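Local coordinates for protein group 1 truncated hemoglobin GlbN (Synechocystis sp., PDB 1S69) that binds oxygen very tightly at a heme iron, as a small monomeric group I truncated hemoglobin of a cyanobacterium, at residues K20-I31 with A86-E97. Sequence-based numbering, arbitrary orientation.
Sequences KFYERVLQDDRI and AVAEDLLATLKE. With HEM (protoporphyrin IX containing Fe), chain D; CYN (cyanide ion), chain C.
F21 and R24, one turn apart on helix 10-26, each enter a hole between residues of helix 81-98, a knobs-into-holes fit; the axes of 20-26 and 86-97 pass 9.0 Å apart, with N-to-C directions 129° apart. With CG anti to the backbone N (chi1 163°), the F21 ring is carried in among V87, D90, L91 and T94. It presents its edge to V87 O, CE1 lying 3.5 Å from that oxygen, while L91 CD1 lies over a face. Farther along, I31 CD1 packs on V87 CG2 at 3.6 Å, and both side chains also touch the heme.

On the side away from the heme the contact turns polar. R24 NE donates to T94 OG1 (3.1 Å), which itself donates to D90 O, and R24 NH2 forms a salt bridge with E97 OE2. A93 CB covers one face of that guanidinium. R30 grips D28 side-on, NE to OD1 and NH2 to OD2, and across the contact NH1 reaches E89 OE1 at 3.0 Å (157°). A salt bridge from R30 NH2 to D90 OD1 completes a four-residue network. A86 CB sits over the centre of the R30 guanidinium. D28 OD2 and D90 OD2 lie 2.5 Å apart.

Y22 OH makes a very short hydrogen bond, 2.5 Å, to N of the iron-bound cyanide. The contact joins the B/E and G/H layers of the 2-on-2 truncated hemoglobin fold, with V87 and I31 lining the heme and Y22 on the ligand side.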
loop_
_atom_site.group_PDB
_atom_site.type_symbol
_atom_site.label_atom_id
_atom_site.label_comp_id
_atom_site.label_asym_id
_atom_site.label_seq_id
_atom_site.Cartn_x
_atom_site.Cartn_y
_atom_site.Cartn_z
ATOM N N LYS A 20 4.874 -6.916 -7.057
ATOM C CA LYS A 20 5.800 -6.001 -7.659
ATOM C C LYS A 20 6.122 -4.821 -6.752
ATOM O O LYS A 20 7.262 -4.351 -6.682
ATOM C CB LYS A 20 5.205 -5.449 -8.986
ATOM C CG LYS A 20 5.229 -6.349 -10.273
ATOM C CD LYS A 20 6.465 -7.198 -10.327
ATOM C CE LYS A 20 7.063 -7.333 -11.777
ATOM N NZ LYS A 20 8.155 -8.411 -11.774
ATOM N N PHE A 21 5.108 -4.332 -6.059
ATOM C CA PHE A 21 5.280 -3.214 -5.122
ATOM C C PHE A 21 6.313 -3.594 -4.017
ATOM O O PHE A 21 7.214 -2.823 -3.745
ATOM C CB PHE A 21 3.890 -2.807 -4.573
ATOM C CG PHE A 21 3.930 -1.962 -3.336
ATOM C CD1 PHE A 21 4.419 -0.632 -3.375
ATOM C CD2 PHE A 21 3.465 -2.486 -2.128
ATOM C CE1 PHE A 21 4.424 0.167 -2.210
ATOM C CE2 PHE A 21 3.513 -1.719 -0.967
ATOM C CZ PHE A 21 3.976 -0.402 -1.000
ATOM N N TYR A 22 6.172 -4.772 -3.395
ATOM C CA TYR A 22 7.088 -5.200 -2.369
ATOM C C TYR A 22 8.471 -5.480 -2.897
ATOM O O TYR A 22 9.466 -5.198 -2.215
ATOM C CB TYR A 22 6.526 -6.338 -1.530
ATOM C CG TYR A 22 5.466 -5.802 -0.560
ATOM C CD1 TYR A 22 5.811 -4.805 0.396
ATOM C CD2 TYR A 22 4.094 -6.189 -0.673
ATOM C CE1 TYR A 22 4.850 -4.249 1.249
ATOM C CE2 TYR A 22 3.123 -5.632 0.189
ATOM C CZ TYR A 22 3.517 -4.649 1.129
ATOM O OH TYR A 22 2.606 -4.069 1.982
ATOM N N GLU A 23 8.564 -5.976 -4.136
ATOM C CA GLU A 23 9.871 -6.027 -4.782
ATOM C C GLU A 23 10.520 -4.665 -4.827
ATOM O O GLU A 23 11.696 -4.549 -4.496
ATOM C CB GLU A 23 9.822 -6.642 -6.205
ATOM C CG GLU A 23 9.571 -8.121 -6.081
ATOM C CD GLU A 23 9.376 -8.800 -7.433
ATOM O OE1 GLU A 23 9.706 -8.177 -8.484
ATOM O OE2 GLU A 23 8.871 -9.944 -7.400
ATOM N N ARG A 24 9.757 -3.653 -5.215
ATOM C CA ARG A 24 10.265 -2.300 -5.312
ATOM C C ARG A 24 10.625 -1.762 -3.898
ATOM O O ARG A 24 11.730 -1.186 -3.714
ATOM C CB ARG A 24 9.243 -1.397 -5.978
ATOM C CG ARG A 24 9.697 0.101 -6.172
ATOM C CD ARG A 24 8.700 0.893 -6.990
ATOM N NE ARG A 24 8.425 0.287 -8.308
ATOM C CZ ARG A 24 9.045 0.611 -9.464
ATOM N NH1 ARG A 24 9.997 1.534 -9.492
ATOM N NH2 ARG A 24 8.711 -0.003 -10.599
ATOM N N VAL A 25 9.703 -1.920 -2.934
ATOM C CA VAL A 25 9.916 -1.508 -1.538
ATOM C C VAL A 25 11.206 -2.110 -0.932
ATOM O O VAL A 25 11.953 -1.421 -0.248
ATOM C CB VAL A 25 8.692 -1.891 -0.667
ATOM C CG1 VAL A 25 9.048 -1.839 0.874
ATOM C CG2 VAL A 25 7.494 -0.984 -1.031
ATOM N N LEU A 26 11.453 -3.405 -1.166
ATOM C CA LEU A 26 12.628 -4.050 -0.544
ATOM C C LEU A 26 13.971 -3.617 -1.164
ATOM O O LEU A 26 15.042 -3.829 -0.593
ATOM C CB LEU A 26 12.480 -5.571 -0.516
ATOM C CG LEU A 26 11.931 -6.326 0.715
ATOM C CD1 LEU A 26 11.054 -5.628 1.759
ATOM C CD2 LEU A 26 11.284 -7.633 0.253
ATOM N N GLN A 27 13.892 -2.946 -2.294
ATOM C CA GLN A 27 15.049 -2.294 -2.903
ATOM C C GLN A 27 15.122 -0.810 -2.638
ATOM O O GLN A 27 16.021 -0.150 -3.138
ATOM C CB GLN A 27 15.142 -2.578 -4.412
ATOM C CG GLN A 27 15.229 -4.107 -4.745
ATOM C CD GLN A 27 16.254 -4.922 -3.897
ATOM O OE1 GLN A 27 17.377 -4.504 -3.723
ATOM N NE2 GLN A 27 15.839 -6.100 -3.403
ATOM N N ASP A 28 14.149 -0.266 -1.922
ATOM C CA ASP A 28 14.081 1.162 -1.647
ATOM C C ASP A 28 14.803 1.406 -0.302
ATOM O O ASP A 28 14.284 1.110 0.768
ATOM C CB ASP A 28 12.589 1.570 -1.580
ATOM C CG ASP A 28 12.390 3.038 -1.473
ATOM O OD1 ASP A 28 13.351 3.722 -1.035
ATOM O OD2 ASP A 28 11.289 3.595 -1.682
ATOM N N ASP A 29 16.022 1.928 -0.383
ATOM C CA ASP A 29 16.828 2.235 0.812
ATOM C C ASP A 29 16.169 3.176 1.832
ATOM O O ASP A 29 16.544 3.180 3.010
ATOM C CB ASP A 29 18.118 2.845 0.356
ATOM C CG ASP A 29 19.093 1.800 -0.113
ATOM O OD1 ASP A 29 18.802 0.539 -0.130
ATOM O OD2 ASP A 29 20.204 2.180 -0.492
ATOM N N ARG A 30 15.179 3.936 1.390
ATOM C CA ARG A 30 14.441 4.826 2.328
ATOM C C ARG A 30 13.598 4.041 3.346
ATOM O O ARG A 30 13.350 4.502 4.468
ATOM C CB ARG A 30 13.558 5.725 1.533
ATOM C CG ARG A 30 14.351 6.633 0.577
ATOM C CD ARG A 30 13.450 7.464 -0.323
ATOM N NE ARG A 30 12.648 6.595 -1.219
ATOM C CZ ARG A 30 11.790 7.043 -2.122
ATOM N NH1 ARG A 30 11.584 8.331 -2.230
ATOM N NH2 ARG A 30 11.075 6.199 -2.846
ATOM N N ILE A 31 13.186 2.838 2.951
ATOM C CA ILE A 31 12.150 2.116 3.741
ATOM C C ILE A 31 12.303 0.639 3.903
ATOM O O ILE A 31 11.580 0.036 4.687
ATOM C CB ILE A 31 10.707 2.417 3.160
ATOM C CG1 ILE A 31 10.616 2.020 1.684
ATOM C CG2 ILE A 31 10.316 3.910 3.441
ATOM C CD1 ILE A 31 9.171 2.076 1.070
ATOM N N ALA A 86 7.492 7.822 0.400
ATOM C CA ALA A 86 8.226 6.754 -0.311
ATOM C C ALA A 86 7.316 5.550 -0.685
ATOM O O ALA A 86 7.406 5.006 -1.792
ATOM C CB ALA A 86 9.466 6.256 0.504
ATOM N N VAL A 87 6.443 5.163 0.250
ATOM C CA VAL A 87 5.532 4.052 0.016
ATOM C C VAL A 87 4.545 4.427 -1.104
ATOM O O VAL A 87 4.325 3.633 -2.004
ATOM C CB VAL A 87 4.829 3.631 1.330
ATOM C CG1 VAL A 87 3.463 2.954 1.064
ATOM C CG2 VAL A 87 5.751 2.697 2.093
ATOM N N ALA A 88 3.980 5.625 -1.042
ATOM C CA ALA A 88 2.981 6.060 -2.039
ATOM C C ALA A 88 3.639 6.153 -3.381
ATOM O O ALA A 88 3.102 5.728 -4.366
ATOM C CB ALA A 88 2.370 7.429 -1.685
ATOM N N GLU A 89 4.834 6.708 -3.404
ATOM C CA GLU A 89 5.593 6.852 -4.626
ATOM C C GLU A 89 5.962 5.496 -5.250
ATOM O O GLU A 89 5.854 5.334 -6.482
ATOM C CB GLU A 89 6.819 7.681 -4.294
ATOM C CG GLU A 89 7.817 7.960 -5.396
ATOM C CD GLU A 89 9.107 8.511 -4.791
ATOM O OE1 GLU A 89 9.062 9.169 -3.719
ATOM O OE2 GLU A 89 10.173 8.219 -5.353
ATOM N N ASP A 90 6.334 4.520 -4.424
ATOM C CA ASP A 90 6.679 3.183 -4.877
ATOM C C ASP A 90 5.436 2.480 -5.433
ATOM O O ASP A 90 5.517 1.708 -6.398
ATOM C CB ASP A 90 7.233 2.331 -3.712
ATOM C CG ASP A 90 8.672 2.684 -3.364
ATOM O OD1 ASP A 90 9.263 3.527 -4.078
ATOM O OD2 ASP A 90 9.251 2.224 -2.352
ATOM N N LEU A 91 4.296 2.679 -4.780
ATOM C CA LEU A 91 3.064 2.044 -5.265
ATOM C C LEU A 91 2.718 2.579 -6.662
ATOM O O LEU A 91 2.321 1.814 -7.567
ATOM C CB LEU A 91 1.899 2.253 -4.283
ATOM C CG LEU A 91 0.539 1.694 -4.712
ATOM C CD1 LEU A 91 0.612 0.142 -4.901
ATOM C CD2 LEU A 91 -0.573 2.071 -3.699
ATOM N N LEU A 92 2.801 3.887 -6.814
ATOM C CA LEU A 92 2.361 4.527 -8.060
ATOM C C LEU A 92 3.337 4.229 -9.196
ATOM O O LEU A 92 2.900 4.034 -10.336
ATOM C CB LEU A 92 2.140 6.022 -7.867
ATOM C CG LEU A 92 1.113 6.436 -6.796
ATOM C CD1 LEU A 92 1.078 7.933 -6.756
ATOM C CD2 LEU A 92 -0.281 5.856 -7.000
ATOM N N ALA A 93 4.619 4.093 -8.850
ATOM C CA ALA A 93 5.694 3.707 -9.796
ATOM C C ALA A 93 5.456 2.333 -10.339
ATOM O O ALA A 93 5.577 2.133 -11.558
ATOM C CB ALA A 93 7.098 3.759 -9.159
ATOM N N THR A 94 5.074 1.408 -9.448
ATOM C CA THR A 94 4.783 0.025 -9.800
ATOM C C THR A 94 3.603 -0.034 -10.791
ATOM O O THR A 94 3.693 -0.752 -11.812
ATOM C CB THR A 94 4.465 -0.775 -8.531
ATOM O OG1 THR A 94 5.664 -0.911 -7.753
ATOM C CG2 THR A 94 3.968 -2.206 -8.848
ATOM N N LEU A 95 2.520 0.677 -10.473
ATOM C CA LEU A 95 1.368 0.774 -11.379
ATOM C C LEU A 95 1.745 1.362 -12.748
ATOM O O LEU A 95 1.302 0.840 -13.751
ATOM C CB LEU A 95 0.239 1.583 -10.760
ATOM C CG LEU A 95 -0.340 0.973 -9.488
ATOM C CD1 LEU A 95 -1.400 1.869 -8.962
ATOM C CD2 LEU A 95 -0.927 -0.399 -9.727
ATOM N N LYS A 96 2.523 2.446 -12.781
ATOM C CA LYS A 96 3.009 2.994 -14.049
ATOM C C LYS A 96 3.789 1.942 -14.862
ATOM O O LYS A 96 3.557 1.726 -16.044
ATOM C CB LYS A 96 3.855 4.217 -13.807
ATOM C CG LYS A 96 4.307 4.856 -15.091
ATOM C CD LYS A 96 5.091 6.060 -14.775
ATOM C CE LYS A 96 5.234 6.957 -16.013
ATOM N NZ LYS A 96 6.030 8.174 -15.645
ATOM N N GLU A 97 4.683 1.232 -14.200
ATOM C CA GLU A 97 5.450 0.213 -14.829
ATOM C C GLU A 97 4.584 -0.918 -15.416
ATOM O O GLU A 97 4.968 -1.573 -16.391
ATOM C CB GLU A 97 6.379 -0.312 -13.795
ATOM C CG GLU A 97 7.726 -0.612 -14.349
ATOM C CD GLU A 97 8.133 -1.979 -13.897
ATOM O OE1 GLU A 97 7.531 -2.963 -14.443
ATOM O OE2 GLU A 97 9.004 -2.055 -12.969
HETATM C CHA HEM D . 1.595 -3.580 7.751
HETATM C CHB HEM D . -1.218 -1.172 4.560
HETATM C CHC HEM D . 1.821 2.601 4.796
HETATM C CHD HEM D . 5.129 -0.437 6.690
HETATM C C1A HEM D . 0.536 -3.213 6.908
HETATM C C2A HEM D . -0.649 -4.009 6.650
HETATM C C3A HEM D . -1.397 -3.374 5.756
HETATM C C4A HEM D . -0.742 -2.148 5.407
HETATM C CMA HEM D . -2.740 -3.893 5.167
HETATM C CAA HEM D . -0.895 -5.385 7.316
HETATM C CBA HEM D . -1.930 -5.089 8.416
HETATM C CGA HEM D . -2.562 -6.285 9.118
HETATM O O1A HEM D . -1.832 -6.784 9.965
HETATM O O2A HEM D . -3.762 -6.713 8.885
HETATM C C1B HEM D . -0.640 0.071 4.405
HETATM C C2B HEM D . -1.207 1.095 3.598
HETATM C C3B HEM D . -0.387 2.181 3.672
HETATM C C4B HEM D . 0.737 1.800 4.511
HETATM C CMB HEM D . -2.565 0.938 2.829
HETATM C CAB HEM D . -0.433 3.597 2.964
HETATM C CBB HEM D . -0.712 3.817 1.640
HETATM C C1C HEM D . 3.007 2.088 5.340
HETATM C C2C HEM D . 4.251 2.814 5.420
HETATM C C3C HEM D . 5.155 1.935 5.908
HETATM C C4C HEM D . 4.522 0.665 6.150
HETATM C CMC HEM D . 4.381 4.326 4.991
HETATM C CAC HEM D . 6.661 2.082 6.204
HETATM C CBC HEM D . 7.447 2.599 5.271
HETATM C C1D HEM D . 4.490 -1.543 7.164
HETATM C C2D HEM D . 5.110 -2.585 7.910
HETATM C C3D HEM D . 3.993 -3.515 8.245
HETATM C C4D HEM D . 2.809 -2.973 7.696
HETATM C CMD HEM D . 6.580 -2.745 8.301
HETATM C CAD HEM D . 4.066 -4.821 9.012
HETATM C CBD HEM D . 4.020 -4.284 10.444
HETATM C CGD HEM D . 4.556 -5.317 11.384
HETATM O O1D HEM D . 3.790 -6.180 11.786
HETATM O O2D HEM D . 5.737 -5.284 11.748
HETATM N NA HEM D . 0.447 -2.112 6.101
HETATM N NB HEM D . 0.575 0.509 4.948
HETATM N NC HEM D . 3.220 0.804 5.794
HETATM N ND HEM D . 3.117 -1.781 7.075
HETATM FE FE HEM D . 1.850 -0.663 5.992
HETATM C C CYN C . 2.532 -1.509 4.251
HETATM N N CYN C . 2.926 -2.006 3.349
#